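Local structure of circadian clock oscillator protein KaiA (Nostoc sp., 1R5Q) at residues L92-A95 with Y96-A99. The protein probably stimulates the autophosphorylation of KaiC as a homodimeric component of the KaiABC oscillator, the main circadian regulator of cyanobacteria. Residues are numbered along the deposited sequence; the frame is centred on the assembly and turned at random. Where two conformers were deposited one is given.
Sequences LCEA and YRGA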
loop_
_atom_site.group_PDB
_atom_site.type_symbol
_atom_site.label_atom_id
_atom_site.label_comp_id
_atom_site.label_asym_id
_atom_site.label_seq_id
_atom_site.Cartn_x
_atom_site.Cartn_y
_atom_site.Cartn_z
ATOM N N LEU A 92 -5.548 -6.889 -4.404
ATOM C CA LEU A 92 -6.807 -6.293 -4.011
ATOM C C LEU A 92 -7.911 -6.738 -4.976
ATOM O O LEU A 92 -9.010 -7.076 -4.547
ATOM C CB LEU A 92 -6.698 -4.765 -3.961
ATOM C CG LEU A 92 -7.917 -4.025 -3.384
ATOM C CD1 LEU A 92 -8.246 -4.578 -1.986
ATOM C CD2 LEU A 92 -7.632 -2.531 -3.307
ATOM N N CYS A 93 -7.615 -6.746 -6.274
ATOM C CA CYS A 93 -8.598 -7.175 -7.274
ATOM C C CYS A 93 -9.102 -8.585 -7.000
ATOM O O CYS A 93 -10.300 -8.863 -7.085
ATOM C CB CYS A 93 -7.991 -7.155 -8.681
ATOM S SG CYS A 93 -7.779 -5.520 -9.377
ATOM N N GLU A 94 -8.175 -9.475 -6.681
ATOM C CA GLU A 94 -8.525 -10.852 -6.420
ATOM C C GLU A 94 -9.354 -11.004 -5.149
ATOM O O GLU A 94 -10.207 -11.875 -5.089
ATOM C CB GLU A 94 -7.270 -11.726 -6.372
ATOM C CG GLU A 94 -6.616 -11.958 -7.776
ATOM C CD GLU A 94 -7.517 -12.740 -8.753
ATOM O OE1 GLU A 94 -7.863 -12.194 -9.826
ATOM O OE2 GLU A 94 -7.875 -13.904 -8.448
ATOM N N ALA A 95 -9.109 -10.163 -4.147
ATOM C CA ALA A 95 -9.876 -10.220 -2.892
ATOM C C ALA A 95 -11.330 -9.916 -3.245
ATOM O O ALA A 95 -12.255 -10.636 -2.857
ATOM C CB ALA A 95 -9.341 -9.173 -1.881
ATOM N N TYR A 96 -11.520 -8.845 -4.002
ATOM C CA TYR A 96 -12.842 -8.440 -4.429
ATOM C C TYR A 96 -13.496 -9.461 -5.367
ATOM O O TYR A 96 -14.676 -9.796 -5.202
ATOM C CB TYR A 96 -12.771 -7.058 -5.103
ATOM C CG TYR A 96 -12.813 -5.901 -4.126
ATOM C CD1 TYR A 96 -11.750 -4.986 -4.019
ATOM C CD2 TYR A 96 -13.926 -5.709 -3.317
ATOM C CE1 TYR A 96 -11.812 -3.906 -3.115
ATOM C CE2 TYR A 96 -13.999 -4.647 -2.423
ATOM C CZ TYR A 96 -12.943 -3.750 -2.322
ATOM O OH TYR A 96 -13.057 -2.722 -1.400
ATOM N N ARG A 97 -12.733 -9.973 -6.331
ATOM C CA ARG A 97 -13.267 -10.947 -7.281
ATOM C C ARG A 97 -13.668 -12.243 -6.585
ATOM O O ARG A 97 -14.687 -12.844 -6.936
ATOM C CB ARG A 97 -12.248 -11.272 -8.393
ATOM C CG ARG A 97 -12.854 -12.122 -9.538
ATOM C CD ARG A 97 -11.864 -12.405 -10.684
ATOM N NE ARG A 97 -10.770 -13.230 -10.213
ATOM C CZ ARG A 97 -10.682 -14.549 -10.363
ATOM N NH1 ARG A 97 -11.626 -15.224 -11.011
ATOM N NH2 ARG A 97 -9.668 -15.205 -9.810
ATOM N N GLY A 98 -12.861 -12.676 -5.615
ATOM C CA GLY A 98 -13.165 -13.902 -4.897
ATOM C C GLY A 98 -14.389 -13.771 -4.005
ATOM O O GLY A 98 -14.929 -14.761 -3.513
ATOM N N ALA A 99 -14.847 -12.545 -3.814
ATOM C CA ALA A 99 -15.991 -12.297 -2.951
ATOM C C ALA A 99 -17.325 -12.082 -3.674
ATOM O O ALA A 99 -18.375 -12.463 -3.153
ATOM C CB ALA A 99 -15.695 -11.101 -2.061
#
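Arg97 and Glu94, one helical turn apart, run side by side and join in a two-pronged salt bridge. Followed outward, Arg97 CB rests 3.4 Å from Cys93 O, whose carbonyl also accepts the Arg97 backbone N-H. CG is anti to the backbone N (chi1 -171°), and a bend at chi3 (65°) sets the guanidinium edge against the carboxylate; CD passes 4.1 Å from Glu94 OE1. NE then reaches that oxygen from above the carboxylate plane at 3.1 Å, a bent bond. NH2 makes the straighter bond, 2.6 Å to Glu94 OE2, on its syn lone pair and in the guanidinium plane. The two planes stand 40° apart. This i to i+3 pair lies exposed near the C-terminal end of helix 82-100, the last helix of the all-helical KaiA C-terminal domain. Leu92 and Tyr96 lie side by side and both touch helix 33-45: Leu92 CD1 touches Tyr96 CE1 at 3.8 Å, while Leu92 also meets Val43 and the tyrosine ring packs edge-to-face with Phe44. With an alanine at Tyr96, Leu92 CD1 would probably lose this ring beside it and Phe44 its edge-to-face partner here. Tyr96 N also donates to Leu92 O at 3.1 Å.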